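Local coordinates for protein 6-phosphogluconolactonase (Thermotoga maritima, PDB 1VL1) that hydrolyses 6-phosphogluconolactone to 6-phosphogluconate, the second step in the oxidative stage of the pentose phosphate pathway, at residues 120-132 with 161-173. Sequence-based numbering, arbitrary orientation. Where two conformers were deposited one is given.
Sequences IEKACEKYEREIR and NKDNLVTFTDPSG
Glu128 reaches from helix 120-132 to the backbone at Leu165 and Val166 and grips it there. Glu128 OE1 accepts from Val166 N at 3.0 Å, met from above the carboxylate plane, while Leu165 N adds weak bonds to both carboxylate oxygens. With CG anti to the backbone N (chi1 -177°) and a bend at chi2, the acid is carried over to those amides. One turn on, Arg132 NH2 closes a salt bridge to Glu128 OE2 at 2.8 Å, nearly in line with the C-O bond, which helps fix the carboxylate's rotation. Leu165 then lays CD1 over the centre of one guanidinium face, 3.7 Å above it. Were Glu128 replaced by an alanine, the Val166 N-H would probably lose its acceptor and the Arg132 guanidinium its anchor beside Leu165.

Beside these polar bonds the packing is apolar. Val166 pushes CG2 against the helix backbone at Glu128 CA, with Tyr127 CD2 and Ile131 CD1 also touching that methyl. Further along, the Phe168 ring takes Ile120 CG2 over its face in a CH-pi contact, 4.0 Å from CG2 to the ring centroid, and, in the conformer given, Cys124 SG at its edge.

Strand 166-168 pairs antiparallel with strand 179-182, whose Val180 also touches Ile120, Cys124 and Val166; Tyr127 and Ile131 rest on Phe77 too. The axes of helix 120-132 and strand 166-168 run nearly antiparallel (167°) and come within 7.5 Å: the helix covers one face of the mixed sheet, beside its edge strand 166-168, in the alpha/beta fold of the glucosamine-6-phosphate isomerase/6-phosphogluconolactonase family.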
ATOM      1  N   ILE A 120     -20.297   5.535   0.979  1.00 21.04           N
ATOM      2  CA  ILE A 120     -19.172   4.644   0.824  1.00 21.26           C
ATOM      3  C   ILE A 120     -19.124   3.909  -0.509  1.00 19.58           C
ATOM      4  O   ILE A 120     -18.041   3.761  -1.100  1.00 20.20           O
ATOM      5  CB  ILE A 120     -19.104   3.640   2.021  1.00 20.02           C
ATOM      6  CG1 ILE A 120     -17.720   3.046   2.139  1.00 21.17           C
ATOM      7  CG2 ILE A 120     -20.288   2.647   1.966  1.00 22.69           C
ATOM      8  CD1 ILE A 120     -17.418   2.203   3.376  1.00 21.44           C
ATOM      9  N   GLU A 121     -20.283   3.477  -1.008  1.00 22.47           N
ATOM     10  CA  GLU A 121     -20.281   2.797  -2.323  1.00 23.37           C
ATOM     11  C   GLU A 121     -19.819   3.731  -3.429  1.00 22.57           C
ATOM     12  O   GLU A 121     -19.053   3.349  -4.334  1.00 22.12           O
ATOM     13  CB  GLU A 121     -21.650   2.217  -2.655  1.00 24.17           C
ATOM     14  CG  GLU A 121     -21.796   1.761  -4.107  1.00 25.86           C
ATOM     15  CD  GLU A 121     -23.040   0.944  -4.336  1.00 26.88           C
ATOM     16  OE1 GLU A 121     -23.028  -0.247  -3.950  1.00 35.51           O
ATOM     17  OE2 GLU A 121     -23.995   1.489  -4.921  1.00 33.77           O
ATOM     18  N   LYS A 122     -20.239   4.980  -3.337  1.00 20.67           N
ATOM     19  CA  LYS A 122     -19.890   5.970  -4.357  1.00 21.24           C
ATOM     20  C   LYS A 122     -18.388   6.297  -4.261  1.00 21.49           C
ATOM     21  O   LYS A 122     -17.708   6.534  -5.279  1.00 22.03           O
ATOM     22  CB  LYS A 122     -20.706   7.237  -4.188  1.00 21.35           C
ATOM     23  CG  LYS A 122     -22.159   7.005  -4.286  1.00 22.17           C
ATOM     24  CD  LYS A 122     -22.577   6.584  -5.653  1.00 20.27           C
ATOM     25  CE  LYS A 122     -24.086   6.573  -5.682  1.00 21.08           C
ATOM     26  NZ  LYS A 122     -24.724   6.112  -6.950  1.00 20.04           N
ATOM     27  N   ALA A 123     -17.876   6.378  -3.025  1.00 21.44           N
ATOM     28  CA  ALA A 123     -16.443   6.574  -2.835  1.00 20.73           C
ATOM     29  C   ALA A 123     -15.642   5.455  -3.494  1.00 22.08           C
ATOM     30  O   ALA A 123     -14.643   5.687  -4.182  1.00 21.82           O
ATOM     31  CB  ALA A 123     -16.138   6.633  -1.331  1.00 21.32           C
ATOM     32  N   CYS A 124     -16.117   4.231  -3.335  1.00 22.09           N
ATOM     33  CA  CYS A 124     -15.477   3.066  -3.987  0.50 21.57           C
ATOM     34  C   CYS A 124     -15.481   3.177  -5.504  1.00 20.89           C
ATOM     35  O   CYS A 124     -14.437   2.969  -6.137  1.00 19.60           O
ATOM     36  CB  CYS A 124     -16.132   1.744  -3.631  0.50 21.49           C
ATOM     37  SG  CYS A 124     -15.933   1.137  -1.954  0.50 19.05           S
ATOM     38  N   GLU A 125     -16.622   3.507  -6.085  1.00 21.65           N
ATOM     39  CA  GLU A 125     -16.804   3.486  -7.527  1.00 21.07           C
ATOM     40  C   GLU A 125     -16.013   4.602  -8.158  1.00 22.00           C
ATOM     41  O   GLU A 125     -15.406   4.422  -9.220  1.00 21.98           O
ATOM     42  CB  GLU A 125     -18.281   3.557  -7.854  1.00 21.78           C
ATOM     43  CG  GLU A 125     -18.987   2.322  -7.417  1.00 23.51           C
ATOM     44  CD  GLU A 125     -20.468   2.384  -7.555  1.00 24.41           C
ATOM     45  OE1 GLU A 125     -21.053   3.507  -7.786  1.00 26.86           O
ATOM     46  OE2 GLU A 125     -21.059   1.269  -7.442  1.00 29.04           O
ATOM     47  N   LYS A 126     -16.000   5.766  -7.479  1.00 20.89           N
ATOM     48  CA  LYS A 126     -15.208   6.898  -7.923  1.00 20.55           C
ATOM     49  C   LYS A 126     -13.729   6.530  -7.955  1.00 20.21           C
ATOM     50  O   LYS A 126     -13.024   6.834  -8.886  1.00 21.58           O
ATOM     51  CB  LYS A 126     -15.459   8.115  -7.038  1.00 20.11           C
ATOM     52  CG  LYS A 126     -14.548   9.324  -7.373  1.00 21.71           C
ATOM     53  CD  LYS A 126     -14.903  10.520  -6.511  1.00 24.01           C
ATOM     54  CE  LYS A 126     -13.852  11.543  -6.502  1.00 25.01           C
ATOM     55  NZ  LYS A 126     -14.313  12.828  -5.833  1.00 29.95           N
ATOM     56  N   TYR A 127     -13.252   5.882  -6.900  1.00 20.28           N
ATOM     57  CA  TYR A 127     -11.837   5.551  -6.817  1.00 21.03           C
ATOM     58  C   TYR A 127     -11.519   4.491  -7.848  1.00 22.07           C
ATOM     59  O   TYR A 127     -10.494   4.567  -8.511  1.00 22.09           O
ATOM     60  CB  TYR A 127     -11.544   4.996  -5.419  1.00 22.05           C
ATOM     61  CG  TYR A 127     -10.099   4.867  -5.096  1.00 22.04           C
ATOM     62  CD1 TYR A 127      -9.218   5.877  -5.439  1.00 23.03           C
ATOM     63  CD2 TYR A 127      -9.582   3.762  -4.443  1.00 21.26           C
ATOM     64  CE1 TYR A 127      -7.862   5.819  -5.118  1.00 24.47           C
ATOM     65  CE2 TYR A 127      -8.220   3.703  -4.129  1.00 23.23           C
ATOM     66  CZ  TYR A 127      -7.370   4.704  -4.479  1.00 23.99           C
ATOM     67  OH  TYR A 127      -5.990   4.655  -4.191  1.00 24.68           O
ATOM     68  N   GLU A 128     -12.408   3.525  -8.014  1.00 21.83           N
ATOM     69  CA  GLU A 128     -12.203   2.493  -9.048  1.00 22.01           C
ATOM     70  C   GLU A 128     -12.068   3.129 -10.458  1.00 21.82           C
ATOM     71  O   GLU A 128     -11.143   2.816 -11.207  1.00 21.63           O
ATOM     72  CB  GLU A 128     -13.338   1.464  -9.053  1.00 23.94           C
ATOM     73  CG  GLU A 128     -13.067   0.375 -10.066  1.00 23.47           C
ATOM     74  CD  GLU A 128     -13.572  -1.026  -9.699  1.00 28.66           C
ATOM     75  OE1 GLU A 128     -13.880  -1.329  -8.541  1.00 30.61           O
ATOM     76  OE2 GLU A 128     -13.646  -1.832 -10.617  1.00 35.24           O
ATOM     77  N   ARG A 129     -12.968   4.027 -10.782  1.00 21.32           N
ATOM     78  CA  ARG A 129     -12.903   4.750 -12.053  1.00 21.53           C
ATOM     79  C   ARG A 129     -11.570   5.492 -12.211  1.00 21.94           C
ATOM     80  O   ARG A 129     -11.007   5.547 -13.310  1.00 20.70           O
ATOM     81  CB  ARG A 129     -14.068   5.722 -12.240  1.00 21.40           C
ATOM     82  CG  ARG A 129     -15.443   5.095 -12.524  1.00 23.91           C
ATOM     83  CD  ARG A 129     -16.540   6.048 -12.879  1.00 22.01           C
ATOM     84  NE  ARG A 129     -16.774   7.064 -11.867  1.00 24.90           N
ATOM     85  CZ  ARG A 129     -17.661   6.995 -10.868  1.00 25.83           C
ATOM     86  NH1 ARG A 129     -18.408   5.919 -10.689  1.00 24.94           N
ATOM     87  NH2 ARG A 129     -17.802   8.062 -10.071  1.00 26.01           N
ATOM     88  N   GLU A 130     -11.093   6.129 -11.137  1.00 23.44           N
ATOM     89  CA  GLU A 130      -9.860   6.905 -11.222  1.00 23.50           C
ATOM     90  C   GLU A 130      -8.668   5.996 -11.481  1.00 24.01           C
ATOM     91  O   GLU A 130      -7.790   6.327 -12.261  1.00 24.10           O
ATOM     92  CB  GLU A 130      -9.595   7.659  -9.919  1.00 26.34           C
ATOM     93  CG  GLU A 130     -10.359   8.882  -9.733  1.00 27.71           C
ATOM     94  CD  GLU A 130      -9.833   9.675  -8.537  1.00 24.41           C
ATOM     95  OE1 GLU A 130      -8.608   9.763  -8.337  1.00 29.26           O
ATOM     96  OE2 GLU A 130     -10.727  10.200  -7.862  1.00 30.94           O
ATOM     97  N   ILE A 131      -8.604   4.875 -10.759  1.00 22.47           N
ATOM     98  CA  ILE A 131      -7.524   3.928 -10.983  1.00 23.31           C
ATOM     99  C   ILE A 131      -7.497   3.422 -12.424  1.00 23.22           C
ATOM    100  O   ILE A 131      -6.430   3.467 -13.087  1.00 23.20           O
ATOM    101  CB  ILE A 131      -7.660   2.738 -10.007  1.00 23.28           C
ATOM    102  CG1 ILE A 131      -7.474   3.250  -8.596  1.00 25.31           C
ATOM    103  CG2 ILE A 131      -6.629   1.702 -10.360  1.00 26.82           C
ATOM    104  CD1 ILE A 131      -7.823   2.174  -7.560  1.00 25.75           C
ATOM    105  N   ARG A 132      -8.661   2.988 -12.924  1.00 23.07           N
ATOM    106  CA  ARG A 132      -8.760   2.483 -14.277  1.00 21.95           C
ATOM    107  C   ARG A 132      -8.297   3.520 -15.308  1.00 21.33           C
ATOM    108  O   ARG A 132      -7.659   3.209 -16.317  1.00 20.05           O
ATOM    109  CB  ARG A 132     -10.200   2.064 -14.607  1.00 21.92           C
ATOM    110  CG  ARG A 132     -10.680   0.841 -13.888  1.00 23.46           C
ATOM    111  CD  ARG A 132     -12.115   0.503 -14.229  1.00 26.58           C
ATOM    112  NE  ARG A 132     -12.637  -0.656 -13.501  1.00 33.54           N
ATOM    113  CZ  ARG A 132     -12.460  -1.939 -13.864  1.00 35.24           C
ATOM    114  NH1 ARG A 132     -11.744  -2.243 -14.943  1.00 32.51           N
ATOM    115  NH2 ARG A 132     -12.991  -2.919 -13.115  1.00 33.50           N
ATOM    116  N   ASN A 161     -11.498 -11.211  -2.283  1.00 23.00           N
ATOM    117  CA  ASN A 161     -11.894 -11.919  -3.479  1.00 23.15           C
ATOM    118  C   ASN A 161     -12.955 -11.224  -4.320  1.00 22.86           C
ATOM    119  O   ASN A 161     -13.427 -11.773  -5.338  1.00 23.19           O
ATOM    120  CB  ASN A 161     -12.330 -13.333  -3.103  1.00 22.73           C
ATOM    121  CG  ASN A 161     -11.167 -14.191  -2.638  1.00 23.36           C
ATOM    122  OD1 ASN A 161     -10.081 -14.140  -3.223  1.00 25.91           O
ATOM    123  ND2 ASN A 161     -11.389 -14.997  -1.640  1.00 28.18           N
ATOM    124  N   LYS A 162     -13.401 -10.057  -3.886  1.00 23.88           N
ATOM    125  CA  LYS A 162     -14.494  -9.365  -4.570  1.00 24.71           C
ATOM    126  C   LYS A 162     -14.080  -9.128  -5.992  1.00 24.33           C
ATOM    127  O   LYS A 162     -12.942  -8.752  -6.300  1.00 24.11           O
ATOM    128  CB  LYS A 162     -14.807  -8.001  -3.918  1.00 25.70           C
ATOM    129  CG  LYS A 162     -15.561  -8.095  -2.603  1.00 29.66           C
ATOM    130  CD  LYS A 162     -17.045  -8.299  -2.859  1.00 32.40           C
ATOM    131  CE  LYS A 162     -17.814  -8.665  -1.586  1.00 33.59           C
ATOM    132  N   ASP A 163     -15.037  -9.345  -6.873  1.00 24.39           N
ATOM    133  CA  ASP A 163     -14.817  -9.112  -8.253  1.00 24.75           C
ATOM    134  C   ASP A 163     -15.010  -7.628  -8.661  1.00 25.75           C
ATOM    135  O   ASP A 163     -15.887  -7.280  -9.480  1.00 25.16           O
ATOM    136  CB  ASP A 163     -15.776  -9.991  -9.012  1.00 25.92           C
ATOM    137  CG  ASP A 163     -15.467 -10.005 -10.440  1.00 27.79           C
ATOM    138  OD1 ASP A 163     -14.278  -9.710 -10.753  1.00 29.84           O
ATOM    139  OD2 ASP A 163     -16.336 -10.256 -11.285  1.00 28.09           O
ATOM    140  N   ASN A 164     -14.135  -6.792  -8.140  1.00 24.91           N
ATOM    141  CA  ASN A 164     -14.055  -5.365  -8.405  1.00 25.77           C
ATOM    142  C   ASN A 164     -12.577  -5.033  -8.161  1.00 24.36           C
ATOM    143  O   ASN A 164     -11.881  -5.827  -7.543  1.00 23.18           O
ATOM    144  CB  ASN A 164     -14.861  -4.557  -7.390  1.00 25.87           C
ATOM    145  CG  ASN A 164     -16.299  -4.864  -7.387  1.00 32.01           C
ATOM    146  OD1 ASN A 164     -16.799  -5.599  -6.496  1.00 39.04           O
ATOM    147  ND2 ASN A 164     -17.015  -4.345  -8.382  1.00 35.34           N
ATOM    148  N   LEU A 165     -12.116  -3.852  -8.564  1.00 22.50           N
ATOM    149  CA  LEU A 165     -10.830  -3.350  -8.129  1.00 23.44           C
ATOM    150  C   LEU A 165     -10.873  -2.736  -6.717  1.00 22.42           C
ATOM    151  O   LEU A 165      -9.922  -2.800  -5.948  1.00 22.64           O
ATOM    152  CB  LEU A 165     -10.277  -2.328  -9.133  1.00 24.02           C
ATOM    153  CG  LEU A 165     -10.014  -2.859 -10.537  1.00 25.81           C
ATOM    154  CD1 LEU A 165      -9.572  -1.796 -11.504  1.00 28.77           C
ATOM    155  CD2 LEU A 165      -8.992  -4.019 -10.566  1.00 27.63           C
ATOM    156  N   VAL A 166     -12.019  -2.182  -6.340  1.00 22.02           N
ATOM    157  CA  VAL A 166     -12.165  -1.481  -5.090  1.00 21.82           C
ATOM    158  C   VAL A 166     -13.470  -1.940  -4.482  1.00 23.08           C
ATOM    159  O   VAL A 166     -14.489  -2.031  -5.208  1.00 23.65           O
ATOM    160  CB  VAL A 166     -12.229   0.039  -5.297  1.00 21.55           C
ATOM    161  CG1 VAL A 166     -12.194   0.732  -3.946  1.00 22.56           C
ATOM    162  CG2 VAL A 166     -11.042   0.500  -6.143  1.00 23.47           C
ATOM    163  N   THR A 167     -13.441  -2.287  -3.208  1.00 22.63           N
ATOM    164  CA  THR A 167     -14.654  -2.642  -2.498  1.00 23.13           C
ATOM    165  C   THR A 167     -14.706  -1.971  -1.128  1.00 24.21           C
ATOM    166  O   THR A 167     -13.829  -1.183  -0.778  1.00 23.06           O
ATOM    167  CB  THR A 167     -14.789  -4.168  -2.384  1.00 23.94           C
ATOM    168  OG1 THR A 167     -16.117  -4.484  -1.902  1.00 23.20           O
ATOM    169  CG2 THR A 167     -13.837  -4.744  -1.380  1.00 23.76           C
ATOM    170  N   PHE A 168     -15.719  -2.268  -0.335  1.00 23.92           N
ATOM    171  CA  PHE A 168     -15.803  -1.696   1.012  1.00 24.91           C
ATOM    172  C   PHE A 168     -16.200  -2.780   2.040  1.00 26.45           C
ATOM    173  O   PHE A 168     -16.680  -3.861   1.648  1.00 26.56           O
ATOM    174  CB  PHE A 168     -16.730  -0.473   1.048  1.00 25.46           C
ATOM    175  CG  PHE A 168     -18.188  -0.772   0.799  1.00 24.44           C
ATOM    176  CD1 PHE A 168     -19.022  -1.078   1.858  1.00 28.11           C
ATOM    177  CD2 PHE A 168     -18.720  -0.696  -0.483  1.00 25.06           C
ATOM    178  CE1 PHE A 168     -20.396  -1.333   1.628  1.00 27.72           C
ATOM    179  CE2 PHE A 168     -20.061  -0.924  -0.727  1.00 29.56           C
ATOM    180  CZ  PHE A 168     -20.896  -1.248   0.342  1.00 26.29           C
ATOM    181  N   THR A 169     -15.999  -2.501   3.326  1.00 26.07           N
ATOM    182  CA  THR A 169     -16.184  -3.505   4.389  1.00 26.77           C
ATOM    183  C   THR A 169     -17.226  -2.986   5.363  1.00 27.51           C
ATOM    184  O   THR A 169     -17.529  -1.803   5.385  1.00 27.15           O
ATOM    185  CB  THR A 169     -14.845  -3.791   5.157  1.00 26.27           C
ATOM    186  OG1 THR A 169     -14.476  -2.634   5.926  1.00 27.61           O
ATOM    187  CG2 THR A 169     -13.653  -4.052   4.215  1.00 28.01           C
ATOM    188  N   ASP A 170     -17.740  -3.889   6.191  1.00 29.13           N
ATOM    189  CA  ASP A 170     -18.413  -3.475   7.401  1.00 30.57           C
ATOM    190  C   ASP A 170     -17.364  -2.945   8.418  1.00 29.42           C
ATOM    191  O   ASP A 170     -16.184  -3.080   8.186  1.00 27.89           O
ATOM    192  CB  ASP A 170     -19.207  -4.653   7.951  1.00 31.66           C
ATOM    193  CG  ASP A 170     -20.166  -5.263   6.888  1.00 36.27           C
ATOM    194  OD1 ASP A 170     -20.662  -4.594   5.942  1.00 44.07           O
ATOM    195  OD2 ASP A 170     -20.478  -6.463   6.950  1.00 40.79           O
ATOM    196  N   PRO A 171     -17.771  -2.296   9.509  1.00 29.67           N
ATOM    197  CA  PRO A 171     -16.805  -1.944  10.564  1.00 28.94           C
ATOM    198  C   PRO A 171     -15.851  -3.115  10.888  1.00 29.12           C
ATOM    199  O   PRO A 171     -16.283  -4.191  11.315  1.00 27.54           O
ATOM    200  CB  PRO A 171     -17.700  -1.580  11.748  1.00 29.84           C
ATOM    201  CG  PRO A 171     -18.898  -0.945  11.076  1.00 29.60           C
ATOM    202  CD  PRO A 171     -19.140  -1.837   9.852  1.00 29.11           C
ATOM    203  N   SER A 172     -14.554  -2.880  10.673  1.00 27.67           N
ATOM    204  CA  SER A 172     -13.511  -3.904  10.809  1.00 27.75           C
ATOM    205  C   SER A 172     -12.205  -3.238  11.277  1.00 26.77           C
ATOM    206  O   SER A 172     -11.995  -2.008  11.064  1.00 25.56           O
ATOM    207  CB  SER A 172     -13.230  -4.593   9.469  1.00 27.89           C
ATOM    208  OG  SER A 172     -14.367  -5.196   8.928  1.00 29.68           O
ATOM    209  N   GLY A 173     -11.351  -4.064  11.890  1.00 26.85           N
ATOM    210  CA  GLY A 173     -10.033  -3.680  12.305  1.00 27.61           C
ATOM    211  C   GLY A 173     -10.083  -2.726  13.485  1.00 27.14           C
ATOM    212  O   GLY A 173     -11.061  -2.644  14.193  1.00 27.57           O
TER